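Local coordinates for protein peptidoglycan-N-acetylmuramic acid deacetylase PdaC (Bacillus subtilis subsp. subtilis str. 168, PDB 6H8N) that removes acetyl groups from N-acetylmuramic acid residues of peptidoglycan, a change that confers resistance to lysozyme, and also deacylates short chitin oligomers, at residues 10-15 and 174-179; 23-28 and 56-61; 30-35 and 39-44; 145-150 and 170-175. The protein carries 1 engineered substitution. All coordinates share one frame; numbering follows the deposited sequence.

This chain is the C-terminal NodB-type deacetylase domain, and all four contacts pack helices against its parallel sheet or against each other. Interactions 1 and 4 share helix 163-178, with centres about 7 Å apart; interactions 2 and 3 share helix 22-35, with centres about 6 Å apart. Salt bridges Arg57-Asp30 and Lys33-Glu61 join the second pair. Interactions 1 and 3 meet through neighbouring strands, where Leu14 O lies 3.2 Å from Thr40 N. The zinc ion, held by Asp18, His68 and His72, is about 12 Å from the Thr25 side chain in interaction 2 and about 11 Å from that of Phe41 in interaction 3. The Val146 side chain in interaction 4 is about 7 Å from that of Asp133, which probably raises the pKa of the active-site histidine.

Interaction 1 of 4, residues 10-15 and 174-179; sequences KVIALT and KKLTDQ
Leu176, on the last turn of helix 163-178, drops one methyl between Ile12 and Leu14 of strand 11-17, a helix-on-strand contact in the parallel beta core of the NodB-type, barrel-like deacetylase fold. Its CG stands beside the backbone N, anti to the carbonyl carbon (chi1 -66°), and the chain is carried from there toward the strand. Toward the strand, CD1 makes the contacts. Leu176 CD1 meets Leu14 CD2 tip to tip at 3.9 Å, the two leucines reaching toward each other from helix and sheet. With Ile12 the meeting is crosswise instead, close to a right angle, and Leu176 CD1 comes to 4.2 Å from Ile12 CG2. Ile12 and Leu14, two residues apart on the strand, both face the helix, so a single leucine serves both. Leu183 of strand 182-183 and Ala150 and Tyr181 in loops also pack on Leu176.

One turn further on, the helix has run out. Gln179 N still bonds back to Lys175 O, but the Gln179 carbonyl is taken up by Lys10, just ahead of the strand. The Lys10 chain bends at its third and fourth torsions, the bend bringing the ammonium round to that carbonyl, while Tyr181 supplies a cation-pi partner. Lys10 NZ donates to Gln179 O over 3.1 Å, arriving at a C=O...N angle of 150° and tilted 18° from the carbonyl plane.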
loop_
_atom_site.group_PDB
_atom_site.type_symbol
_atom_site.label_atom_id
_atom_site.label_comp_id
_atom_site.label_asym_id
_atom_site.label_seq_id
_atom_site.Cartn_x
_atom_site.Cartn_y
_atom_site.Cartn_z
ATOM N N LYS A 10 5.090 11.713 14.296
ATOM C CA LYS A 10 5.028 10.308 13.932
ATOM C C LYS A 10 4.369 10.124 12.574
ATOM O O LYS A 10 3.401 10.801 12.234
ATOM C CB LYS A 10 4.216 9.519 14.962
ATOM C CG LYS A 10 4.932 9.349 16.291
ATOM C CD LYS A 10 4.247 8.333 17.186
ATOM C CE LYS A 10 2.816 8.693 17.477
ATOM N NZ LYS A 10 2.702 9.982 18.206
ATOM N N VAL A 11 4.876 9.156 11.819
ATOM C CA VAL A 11 4.297 8.777 10.539
ATOM C C VAL A 11 4.171 7.266 10.487
ATOM O O VAL A 11 4.938 6.532 11.114
ATOM C CB VAL A 11 5.142 9.284 9.347
ATOM C CG1 VAL A 11 5.206 10.808 9.330
ATOM C CG2 VAL A 11 6.538 8.674 9.373
ATOM N N ILE A 12 3.197 6.799 9.718
ATOM C CA ILE A 12 3.038 5.377 9.465
ATOM C C ILE A 12 2.383 5.227 8.104
ATOM O O ILE A 12 1.581 6.068 7.685
ATOM C CB ILE A 12 2.226 4.724 10.610
ATOM C CG1 ILE A 12 2.344 3.199 10.598
ATOM C CG2 ILE A 12 0.768 5.173 10.584
ATOM C CD1 ILE A 12 2.007 2.576 11.950
ATOM N N ALA A 13 2.729 4.151 7.405
ATOM C CA ALA A 13 2.185 3.852 6.076
ATOM C C ALA A 13 1.294 2.620 6.163
ATOM O O ALA A 13 1.784 1.489 6.238
ATOM C CB ALA A 13 3.307 3.645 5.071
ATOM N N LEU A 14 -0.012 2.832 6.126
ATOM C CA LEU A 14 -0.947 1.730 5.972
ATOM C C LEU A 14 -1.055 1.387 4.502
ATOM O O LEU A 14 -1.280 2.267 3.665
ATOM C CB LEU A 14 -2.325 2.114 6.500
ATOM C CG LEU A 14 -2.414 2.488 7.948
ATOM C CD1 LEU A 14 -3.838 2.831 8.308
ATOM C CD2 LEU A 14 -1.929 1.348 8.787
ATOM N N THR A 15 -0.905 0.117 4.180
ATOM C CA THR A 15 -0.945 -0.317 2.797
ATOM C C THR A 15 -1.889 -1.493 2.651
ATOM O O THR A 15 -2.069 -2.309 3.579
ATOM C CB THR A 15 0.445 -0.678 2.248
ATOM O OG1 THR A 15 0.898 -1.934 2.773
ATOM C CG2 THR A 15 1.448 0.424 2.547
ATOM N N LYS A 174 -8.591 4.535 13.256
ATOM C CA LYS A 174 -9.022 5.361 14.384
ATOM C C LYS A 174 -7.971 5.388 15.488
ATOM O O LYS A 174 -7.614 6.456 16.006
ATOM C CB LYS A 174 -10.334 4.845 14.941
ATOM C CG LYS A 174 -10.845 5.707 16.091
ATOM C CD LYS A 174 -12.087 5.134 16.742
ATOM C CE LYS A 174 -12.726 6.127 17.712
ATOM N NZ LYS A 174 -13.235 7.346 17.006
ATOM N N LYS A 175 -7.486 4.224 15.887
ATOM C CA LYS A 175 -6.555 4.166 17.009
ATOM C C LYS A 175 -5.223 4.832 16.684
ATOM O O LYS A 175 -4.652 5.527 17.526
ATOM C CB LYS A 175 -6.379 2.726 17.481
ATOM C CG LYS A 175 -7.620 2.199 18.158
ATOM C CD LYS A 175 -7.418 0.835 18.750
ATOM C CE LYS A 175 -8.556 0.524 19.719
ATOM N NZ LYS A 175 -8.519 -0.861 20.186
ATOM N N LEU A 176 -4.701 4.627 15.475
ATOM C CA LEU A 176 -3.459 5.301 15.104
ATOM C C LEU A 176 -3.652 6.809 15.028
ATOM O O LEU A 176 -2.773 7.569 15.462
ATOM C CB LEU A 176 -2.917 4.764 13.780
ATOM C CG LEU A 176 -2.446 3.313 13.791
ATOM C CD1 LEU A 176 -2.202 2.868 12.345
ATOM C CD2 LEU A 176 -1.194 3.145 14.651
ATOM N N THR A 177 -4.789 7.255 14.500
ATOM C CA THR A 177 -5.078 8.683 14.473
ATOM C C THR A 177 -5.170 9.230 15.893
ATOM O O THR A 177 -4.605 10.291 16.191
ATOM C CB THR A 177 -6.356 8.941 13.665
ATOM O OG1 THR A 177 -6.172 8.458 12.330
ATOM C CG2 THR A 177 -6.670 10.424 13.611
ATOM N N ASP A 178 -5.848 8.504 16.784
ATOM C CA ASP A 178 -5.969 8.941 18.175
ATOM C C ASP A 178 -4.598 9.025 18.838
ATOM O O ASP A 178 -4.391 9.853 19.740
ATOM C CB ASP A 178 -6.845 7.967 18.975
ATOM C CG ASP A 178 -8.350 8.111 18.718
ATOM O OD1 ASP A 178 -8.825 9.103 18.122
ATOM O OD2 ASP A 178 -9.089 7.199 19.182
ATOM N N GLN A 179 -3.662 8.164 18.449
ATOM C CA GLN A 179 -2.301 8.180 18.982
ATOM C C GLN A 179 -1.420 9.260 18.364
ATOM O O GLN A 179 -0.257 9.390 18.773
ATOM C CB GLN A 179 -1.633 6.814 18.805
ATOM C CG GLN A 179 -2.185 5.737 19.709
ATOM C CD GLN A 179 -1.364 4.499 19.626
ATOM O OE1 GLN A 179 -0.182 4.572 19.295
ATOM N NE2 GLN A 179 -1.959 3.355 19.932
#

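Interaction 2 of 4, residues 23-28 and 56-61; sequences ATTNQI and IRMLKE
Arg57 reaches from helix 52-60 toward Asn26 on helix 22-35. From CB the chain leaves with CG anti to the backbone N (chi1 -177°) and runs extended to NE; CB and CG only carry it across. The first approach is at Arg57 CD, 3.8 Å from Asn26 OD1. Next, Arg57 NE turns back to Glu61, just past the end of its own helix, and donates to Glu61 OE2 at 2.9 Å, a nearly straight salt bridge (169°) that lies in the guanidinium plane but meets the carboxylate from above its plane. At the tip, Arg57 NH1 is shared between two oxygens of Asn26, 3.3 Å from the backbone O and 3.3 Å from OD1. Neither bond is straight, and OD1 is approached from above the amide plane. NH2 has only weak bonds to Glu61 and finds its strong partner in Asp30, while Lys33 gives Glu61 OE2 a second cation.

On the side of this bridge toward the sheet, Met58 CE touches Thr25 CG2 at 3.8 Å; Thr25 OG1 itself bonds to Asp160. The Met58 chain bends at its last torsion. Polar bridge and apolar pair thus join two neighbouring helices, with Thr25 and Met58 both touching Phe41 of strand 40-43, in the NodB-type deacetylase fold.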
loop_
_atom_site.group_PDB
_atom_site.type_symbol
_atom_site.label_atom_id
_atom_site.label_comp_id
_atom_site.label_asym_id
_atom_site.label_seq_id
_atom_site.Cartn_x
_atom_site.Cartn_y
_atom_site.Cartn_z
ATOM N N ALA A 23 -16.995 -3.443 -1.875
ATOM C CA ALA A 23 -17.631 -3.573 -0.576
ATOM C C ALA A 23 -16.647 -3.325 0.554
ATOM O O ALA A 23 -17.011 -2.738 1.580
ATOM C CB ALA A 23 -18.276 -4.948 -0.444
ATOM N N THR A 24 -15.401 -3.767 0.401
ATOM C CA THR A 24 -14.407 -3.598 1.451
ATOM C C THR A 24 -13.525 -2.375 1.212
ATOM O O THR A 24 -13.310 -1.580 2.134
ATOM C CB THR A 24 -13.562 -4.867 1.574
ATOM O OG1 THR A 24 -13.069 -5.236 0.285
ATOM C CG2 THR A 24 -14.395 -6.014 2.104
ATOM N N THR A 25 -13.052 -2.171 -0.019
ATOM C CA THR A 25 -12.217 -1.017 -0.320
ATOM C C THR A 25 -12.940 0.290 -0.053
ATOM O O THR A 25 -12.345 1.230 0.483
ATOM C CB THR A 25 -11.737 -1.082 -1.770
ATOM O OG1 THR A 25 -11.132 -2.359 -2.019
ATOM C CG2 THR A 25 -10.748 0.042 -2.072
ATOM N N ASN A 26 -14.230 0.384 -0.411
ATOM C CA ASN A 26 -14.944 1.644 -0.174
ATOM C C ASN A 26 -15.080 1.952 1.312
ATOM O O ASN A 26 -15.054 3.116 1.720
ATOM C CB ASN A 26 -16.328 1.642 -0.815
ATOM C CG ASN A 26 -16.286 1.838 -2.303
ATOM O OD1 ASN A 26 -15.418 2.540 -2.837
ATOM N ND2 ASN A 26 -17.268 1.280 -2.984
ATOM N N GLN A 27 -15.270 0.920 2.132
ATOM C CA GLN A 27 -15.341 1.127 3.571
ATOM C C GLN A 27 -14.020 1.672 4.104
ATOM O O GLN A 27 -14.002 2.602 4.917
ATOM C CB GLN A 27 -15.705 -0.203 4.234
ATOM C CG GLN A 27 -15.960 -0.107 5.705
ATOM C CD GLN A 27 -16.144 -1.464 6.356
ATOM O OE1 GLN A 27 -16.811 -2.349 5.821
ATOM N NE2 GLN A 27 -15.563 -1.619 7.517
ATOM N N ILE A 28 -12.894 1.131 3.617
ATOM C CA ILE A 28 -11.583 1.608 4.038
ATOM C C ILE A 28 -11.365 3.041 3.573
ATOM O O ILE A 28 -10.875 3.885 4.328
ATOM C CB ILE A 28 -10.502 0.649 3.516
ATOM C CG1 ILE A 28 -10.622 -0.710 4.227
ATOM C CG2 ILE A 28 -9.098 1.237 3.685
ATOM C CD1 ILE A 28 -9.904 -1.840 3.538
ATOM N N ILE A 56 -10.571 5.232 -9.568
ATOM C CA ILE A 56 -10.745 6.676 -9.625
ATOM C C ILE A 56 -10.974 7.248 -8.232
ATOM O O ILE A 56 -10.388 8.272 -7.872
ATOM C CB ILE A 56 -11.864 7.063 -10.619
ATOM C CG1 ILE A 56 -11.510 6.654 -12.053
ATOM C CG2 ILE A 56 -12.165 8.559 -10.522
ATOM C CD1 ILE A 56 -10.281 7.310 -12.597
ATOM N N ARG A 57 -11.827 6.607 -7.434
ATOM C CA ARG A 57 -12.108 7.134 -6.106
ATOM C C ARG A 57 -10.852 7.183 -5.234
ATOM O O ARG A 57 -10.591 8.184 -4.554
ATOM C CB ARG A 57 -13.209 6.329 -5.416
ATOM C CG ARG A 57 -13.566 6.925 -4.065
ATOM C CD ARG A 57 -14.710 6.245 -3.313
ATOM N NE ARG A 57 -14.675 6.870 -2.004
ATOM C CZ ARG A 57 -15.056 6.335 -0.853
ATOM N NH1 ARG A 57 -15.614 5.135 -0.811
ATOM N NH2 ARG A 57 -14.850 7.019 0.261
ATOM N N MET A 58 -10.060 6.111 -5.228
ATOM C CA MET A 58 -8.907 6.121 -4.343
ATOM C C MET A 58 -7.930 7.220 -4.735
ATOM O O MET A 58 -7.355 7.882 -3.859
ATOM C CB MET A 58 -8.245 4.747 -4.252
ATOM C CG MET A 58 -7.725 4.186 -5.501
ATOM S SD MET A 58 -7.077 2.476 -5.275
ATOM C CE MET A 58 -8.414 1.523 -4.625
ATOM N N LEU A 59 -7.758 7.463 -6.050
ATOM C CA LEU A 59 -6.890 8.548 -6.514
ATOM C C LEU A 59 -7.484 9.912 -6.194
ATOM O O LEU A 59 -6.765 10.819 -5.763
ATOM C CB LEU A 59 -6.669 8.429 -8.019
ATOM C CG LEU A 59 -5.798 7.275 -8.495
ATOM C CD1 LEU A 59 -5.912 7.161 -10.026
ATOM C CD2 LEU A 59 -4.367 7.482 -8.084
ATOM N N LYS A 60 -8.790 10.076 -6.404
ATOM C CA LYS A 60 -9.423 11.363 -6.147
ATOM C C LYS A 60 -9.280 11.757 -4.690
ATOM O O LYS A 60 -9.161 12.943 -4.376
ATOM C CB LYS A 60 -10.889 11.301 -6.552
ATOM C CG LYS A 60 -11.594 12.631 -6.467
ATOM C CD LYS A 60 -12.971 12.563 -7.092
ATOM C CE LYS A 60 -13.616 13.936 -7.125
ATOM N NZ LYS A 60 -14.906 13.926 -7.877
ATOM N N GLU A 61 -9.252 10.785 -3.793
ATOM C CA GLU A 61 -9.189 11.043 -2.358
ATOM C C GLU A 61 -7.763 11.096 -1.826
ATOM O O GLU A 61 -7.573 11.116 -0.606
ATOM C CB GLU A 61 -10.083 10.045 -1.610
ATOM C CG GLU A 61 -11.555 10.254 -2.011
ATOM C CD GLU A 61 -12.591 9.423 -1.274
ATOM O OE1 GLU A 61 -12.233 8.618 -0.396
ATOM O OE2 GLU A 61 -13.807 9.584 -1.580
#

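Interaction 3 of 4, residues 30-35 and 39-44; sequences DSLKKY and ATFFVL
Leu32 of helix 22-35 and Ala39, which leads into strand 40-43, lie 7.6 Å apart, CA to CA, across the short turn that closes the beta-alpha-beta crossover of strand 11-17, helix 22-35 and strand 40-43. Leu32 points toward the strand, and Ala39 and Phe41, two residues apart, point back at it, while Thr40 between them turns away.

The isobutyl group of Leu32 straddles the Ala39 methyl. Leu32 CD1 sits 3.7 Å from Ala39 CB and Leu32 CD2 lies 4.1 Å from the same carbon, so the small side chain is met by both branches. CD1 works a second time against Phe41. Leu32 CD1 lies at the edge of the Phe41 ring, near its plane, 3.9 Å from Phe41 CZ and 4.1 Å from Phe41 CE1. Phe41 and Leu32 come from opposite directions; with Phe41 CG beside its backbone N (chi1 -67°), the ring reaches out from the strand and presents its far edge to the methyl. Beyond the two segments, Thr25, Ile28 and Leu29 of the same helix touch the Phe41 side chain, and the ring also meets that of Phe16 with the planes about 20° apart. Ile173 of helix 163-178 packs on Leu32 as well.

Polar pairing falls to other residues of the helix, such as Ser31 with Asp170. Everything that touches between the two segments is carbon, and all three residues are buried, so the contact depends on fit and the exclusion of water.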
loop_
_atom_site.group_PDB
_atom_site.type_symbol
_atom_site.label_atom_id
_atom_site.label_comp_id
_atom_site.label_asym_id
_atom_site.label_seq_id
_atom_site.Cartn_x
_atom_site.Cartn_y
_atom_site.Cartn_z
ATOM N N ASP A 30 -13.663 5.216 3.093
ATOM C CA ASP A 30 -14.504 6.029 3.975
ATOM C C ASP A 30 -13.796 6.309 5.292
ATOM O O ASP A 30 -13.833 7.438 5.793
ATOM C CB ASP A 30 -15.827 5.323 4.278
ATOM C CG ASP A 30 -16.798 5.298 3.114
ATOM O OD1 ASP A 30 -16.596 5.980 2.097
ATOM O OD2 ASP A 30 -17.815 4.576 3.256
ATOM N N SER A 31 -13.182 5.284 5.884
ATOM C CA SER A 31 -12.485 5.446 7.156
ATOM C C SER A 31 -11.329 6.424 7.010
ATOM O O SER A 31 -11.116 7.290 7.862
ATOM C CB SER A 31 -11.946 4.098 7.645
ATOM O OG SER A 31 -12.948 3.130 7.858
ATOM N N LEU A 32 -10.529 6.269 5.951
ATOM C CA LEU A 32 -9.416 7.180 5.730
ATOM C C LEU A 32 -9.907 8.612 5.593
ATOM O O LEU A 32 -9.332 9.533 6.181
ATOM C CB LEU A 32 -8.633 6.763 4.482
ATOM C CG LEU A 32 -7.857 5.456 4.606
ATOM C CD1 LEU A 32 -7.437 4.949 3.225
ATOM C CD2 LEU A 32 -6.635 5.638 5.509
ATOM N N LYS A 33 -10.979 8.816 4.826
ATOM C CA LYS A 33 -11.502 10.157 4.635
ATOM C C LYS A 33 -12.007 10.739 5.951
ATOM O O LYS A 33 -11.726 11.904 6.266
ATOM C CB LYS A 33 -12.596 10.119 3.567
ATOM C CG LYS A 33 -13.238 11.462 3.292
ATOM C CD LYS A 33 -13.992 11.460 1.955
ATOM C CE LYS A 33 -15.000 10.338 1.824
ATOM N NZ LYS A 33 -15.704 10.373 0.482
ATOM N N LYS A 34 -12.716 9.931 6.744
ATOM C CA LYS A 34 -13.276 10.398 8.017
ATOM C C LYS A 34 -12.177 10.851 8.960
ATOM O O LYS A 34 -12.306 11.883 9.630
ATOM C CB LYS A 34 -14.080 9.268 8.653
ATOM C CG LYS A 34 -14.621 9.575 10.068
ATOM C CD LYS A 34 -15.375 8.370 10.622
ATOM C CE LYS A 34 -15.703 8.509 12.099
ATOM N NZ LYS A 34 -16.441 7.307 12.626
ATOM N N TYR A 35 -11.087 10.092 9.033
ATOM C CA TYR A 35 -10.005 10.389 9.956
ATOM C C TYR A 35 -8.892 11.214 9.324
ATOM O O TYR A 35 -7.865 11.445 9.963
ATOM C CB TYR A 35 -9.482 9.092 10.584
ATOM C CG TYR A 35 -10.496 8.473 11.513
ATOM C CD1 TYR A 35 -10.797 9.067 12.734
ATOM C CD2 TYR A 35 -11.172 7.312 11.165
ATOM C CE1 TYR A 35 -11.739 8.507 13.584
ATOM C CE2 TYR A 35 -12.122 6.742 12.013
ATOM C CZ TYR A 35 -12.394 7.348 13.219
ATOM O OH TYR A 35 -13.334 6.793 14.065
ATOM N N ALA A 39 -3.566 6.360 2.415
ATOM C CA ALA A 39 -2.946 5.046 2.378
ATOM C C ALA A 39 -2.480 4.758 0.958
ATOM O O ALA A 39 -2.614 5.585 0.046
ATOM C CB ALA A 39 -3.913 3.974 2.874
ATOM N N THR A 40 -1.907 3.572 0.786
ATOM C CA THR A 40 -1.393 3.135 -0.499
ATOM C C THR A 40 -2.042 1.801 -0.827
ATOM O O THR A 40 -2.022 0.888 0.006
ATOM C CB THR A 40 0.132 2.956 -0.451
ATOM O OG1 THR A 40 0.720 4.151 0.075
ATOM C CG2 THR A 40 0.687 2.720 -1.845
ATOM N N PHE A 41 -2.641 1.697 -2.009
ATOM C CA PHE A 41 -3.388 0.522 -2.445
ATOM C C PHE A 41 -2.605 -0.149 -3.557
ATOM O O PHE A 41 -2.380 0.459 -4.612
ATOM C CB PHE A 41 -4.779 0.935 -2.928
ATOM C CG PHE A 41 -5.652 1.461 -1.833
ATOM C CD1 PHE A 41 -5.568 2.776 -1.424
ATOM C CD2 PHE A 41 -6.539 0.611 -1.168
ATOM C CE1 PHE A 41 -6.362 3.245 -0.364
ATOM C CE2 PHE A 41 -7.316 1.070 -0.114
ATOM C CZ PHE A 41 -7.239 2.391 0.274
ATOM N N PHE A 42 -2.194 -1.393 -3.322
ATOM C CA PHE A 42 -1.488 -2.198 -4.308
ATOM C C PHE A 42 -2.530 -3.081 -4.969
ATOM O O PHE A 42 -3.038 -4.039 -4.370
ATOM C CB PHE A 42 -0.363 -2.970 -3.629
ATOM C CG PHE A 42 0.762 -2.079 -3.205
ATOM C CD1 PHE A 42 1.767 -1.768 -4.093
ATOM C CD2 PHE A 42 0.782 -1.493 -1.935
ATOM C CE1 PHE A 42 2.799 -0.907 -3.733
ATOM C CE2 PHE A 42 1.816 -0.635 -1.570
ATOM C CZ PHE A 42 2.829 -0.363 -2.471
ATOM N N VAL A 43 -2.870 -2.724 -6.192
ATOM C CA VAL A 43 -4.067 -3.215 -6.873
ATOM C C VAL A 43 -3.706 -4.290 -7.888
ATOM O O VAL A 43 -2.641 -4.271 -8.524
ATOM C CB VAL A 43 -4.862 -2.068 -7.550
ATOM C CG1 VAL A 43 -5.328 -1.051 -6.506
ATOM C CG2 VAL A 43 -4.056 -1.398 -8.634
ATOM N N LEU A 44 -4.646 -5.220 -8.057
ATOM C CA LEU A 44 -4.580 -6.236 -9.094
ATOM C C LEU A 44 -5.173 -5.681 -10.380
ATOM O O LEU A 44 -6.281 -5.151 -10.374
ATOM C CB LEU A 44 -5.363 -7.474 -8.665
ATOM C CG LEU A 44 -4.627 -8.341 -7.658
ATOM C CD1 LEU A 44 -5.563 -9.382 -7.085
ATOM C CD2 LEU A 44 -3.435 -9.038 -8.269
#

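Interaction 4 of 4, residues 145-150 and 170-175; sequences RVMNQA and DEIIKK
Val146 and Met147 bring no flat group to Ile172 and Lys175, so no ring or amide face lies in the contact; the flat group bordering it is the Glu171 carboxylate. Lys175 NZ donates to Glu171 OE2 at 2.8 Å on the anti lone pair, directed away from the other oxygen. This i to i+4 salt bridge runs along the outer side of helix 163-178.

What joins the helices is aliphatic. Ile172 reaches across to Val146, the two side chains crossing at about a right angle, and its CD1 nests against the branch point: Ile172 CD1 is 3.8 Å from Val146 CB and 3.8 Å from Val146 CG2. The other valine methyl, Val146 CG1, turns to Ile172 CG2 at 3.9 Å. Met147 works further along. Bends at its second and third torsions (chi2 -51°, chi3 -60°) fold the thioether over the surface of helix 163-178, with Met147 SD 4.2 Å from Ile172 CA. The terminal methyl goes on to the root of the lysine, Met147 CE lying 3.6 Å from Lys175 CB, so Lys175 gives carbon to the contact at its base and charge to Glu171 at its tip.

The two helix segments run 25° from parallel, with axes 10.5 Å from each other at closest approach; the closest CA pair is Met147 and Ile172, 7.0 Å apart. Helices 139-149 and 163-178 are neighbouring outer helices, side by side on the sheet of the NodB-type deacetylase fold. They flank strand 155-159 in the chain and pack on it together, Val146 resting on Ile156 and Ile172 on Ile158, while Ile173 turns to helix 22-35 and to Leu14 of strand 11-17.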
loop_
_atom_site.group_PDB
_atom_site.type_symbol
_atom_site.label_atom_id
_atom_site.label_comp_id
_atom_site.label_asym_id
_atom_site.label_seq_id
_atom_site.Cartn_x
_atom_site.Cartn_y
_atom_site.Cartn_z
ATOM N N ARG A 145 -2.755 -7.426 16.591
ATOM C CA ARG A 145 -1.438 -7.679 16.009
ATOM C C ARG A 145 -0.854 -6.386 15.436
ATOM O O ARG A 145 0.311 -6.039 15.689
ATOM C CB ARG A 145 -1.531 -8.766 14.926
ATOM C CG ARG A 145 -1.735 -10.187 15.435
ATOM C CD ARG A 145 -1.678 -11.265 14.320
ATOM N NE ARG A 145 -0.295 -11.539 13.905
ATOM C CZ ARG A 145 0.108 -12.578 13.165
ATOM N NH1 ARG A 145 1.396 -12.719 12.870
ATOM N NH2 ARG A 145 -0.754 -13.473 12.703
ATOM N N VAL A 146 -1.658 -5.638 14.688
ATOM C CA VAL A 146 -1.162 -4.392 14.113
ATOM C C VAL A 146 -0.828 -3.384 15.206
ATOM O O VAL A 146 0.244 -2.762 15.199
ATOM C CB VAL A 146 -2.167 -3.817 13.103
ATOM C CG1 VAL A 146 -1.767 -2.401 12.686
ATOM C CG2 VAL A 146 -2.295 -4.738 11.903
ATOM N N MET A 147 -1.744 -3.177 16.154
ATOM C CA MET A 147 -1.526 -2.130 17.142
ATOM C C MET A 147 -0.357 -2.455 18.063
ATOM O O MET A 147 0.345 -1.534 18.505
ATOM C CB MET A 147 -2.799 -1.867 17.943
ATOM C CG MET A 147 -3.957 -1.318 17.140
ATOM S SD MET A 147 -3.581 0.129 16.121
ATOM C CE MET A 147 -3.058 1.301 17.366
ATOM N N ASN A 148 -0.088 -3.735 18.318
ATOM C CA ASN A 148 1.052 -4.091 19.145
ATOM C C ASN A 148 2.374 -3.866 18.420
ATOM O O ASN A 148 3.399 -3.636 19.072
ATOM C CB ASN A 148 0.939 -5.535 19.620
ATOM C CG ASN A 148 -0.151 -5.721 20.650
ATOM O OD1 ASN A 148 -0.644 -4.756 21.228
ATOM N ND2 ASN A 148 -0.544 -6.963 20.870
ATOM N N GLN A 149 2.380 -3.923 17.089
ATOM C CA GLN A 149 3.599 -3.775 16.304
ATOM C C GLN A 149 3.756 -2.396 15.675
ATOM O O GLN A 149 4.827 -2.100 15.128
ATOM C CB GLN A 149 3.629 -4.842 15.207
ATOM C CG GLN A 149 3.731 -6.258 15.749
ATOM C CD GLN A 149 3.550 -7.307 14.670
ATOM O OE1 GLN A 149 4.315 -7.369 13.709
ATOM N NE2 GLN A 149 2.524 -8.142 14.826
ATOM N N ALA A 150 2.727 -1.569 15.708
ATOM C CA ALA A 150 2.796 -0.274 15.050
ATOM C C ALA A 150 3.874 0.583 15.698
ATOM O O ALA A 150 4.133 0.507 16.902
ATOM C CB ALA A 150 1.449 0.434 15.153
ATOM N N ASP A 170 -10.700 -0.048 9.866
ATOM C CA ASP A 170 -11.358 1.121 10.452
ATOM C C ASP A 170 -10.871 1.376 11.867
ATOM O O ASP A 170 -10.563 2.519 12.230
ATOM C CB ASP A 170 -12.873 0.954 10.449
ATOM C CG ASP A 170 -13.581 2.161 11.056
ATOM O OD1 ASP A 170 -13.675 3.207 10.391
ATOM O OD2 ASP A 170 -14.017 2.084 12.233
ATOM N N GLU A 171 -10.823 0.328 12.692
ATOM C CA GLU A 171 -10.386 0.475 14.070
ATOM C C GLU A 171 -8.913 0.861 14.145
ATOM O O GLU A 171 -8.528 1.692 14.978
ATOM C CB GLU A 171 -10.676 -0.817 14.843
ATOM C CG GLU A 171 -10.236 -0.759 16.280
ATOM C CD GLU A 171 -10.772 -1.864 17.146
ATOM O OE1 GLU A 171 -11.630 -2.633 16.692
ATOM O OE2 GLU A 171 -10.297 -1.949 18.292
ATOM N N ILE A 172 -8.074 0.279 13.284
ATOM C CA ILE A 172 -6.653 0.630 13.247
ATOM C C ILE A 172 -6.474 2.093 12.872
ATOM O O ILE A 172 -5.677 2.813 13.474
ATOM C CB ILE A 172 -5.906 -0.317 12.293
ATOM C CG1 ILE A 172 -5.818 -1.727 12.900
ATOM C CG2 ILE A 172 -4.532 0.233 11.919
ATOM C CD1 ILE A 172 -5.578 -2.783 11.869
ATOM N N ILE A 173 -7.188 2.536 11.847
ATOM C CA ILE A 173 -7.101 3.933 11.424
ATOM C C ILE A 173 -7.496 4.858 12.568
ATOM O O ILE A 173 -6.820 5.851 12.856
ATOM C CB ILE A 173 -7.963 4.158 10.176
ATOM C CG1 ILE A 173 -7.325 3.470 8.958
ATOM C CG2 ILE A 173 -8.173 5.666 9.918
ATOM C CD1 ILE A 173 -8.275 3.256 7.803
ATOM N N LYS A 174 -8.591 4.535 13.256
ATOM C CA LYS A 174 -9.022 5.361 14.384
ATOM C C LYS A 174 -7.971 5.388 15.488
ATOM O O LYS A 174 -7.614 6.456 16.006
ATOM C CB LYS A 174 -10.334 4.845 14.941
ATOM C CG LYS A 174 -10.845 5.707 16.091
ATOM C CD LYS A 174 -12.087 5.134 16.742
ATOM C CE LYS A 174 -12.726 6.127 17.712
ATOM N NZ LYS A 174 -13.235 7.346 17.006
ATOM N N LYS A 175 -7.486 4.224 15.887
ATOM C CA LYS A 175 -6.555 4.166 17.009
ATOM C C LYS A 175 -5.223 4.832 16.684
ATOM O O LYS A 175 -4.652 5.527 17.526
ATOM C CB LYS A 175 -6.379 2.726 17.481
ATOM C CG LYS A 175 -7.620 2.199 18.158
ATOM C CD LYS A 175 -7.418 0.835 18.750
ATOM C CE LYS A 175 -8.556 0.524 19.719
ATOM N NZ LYS A 175 -8.519 -0.861 20.186
#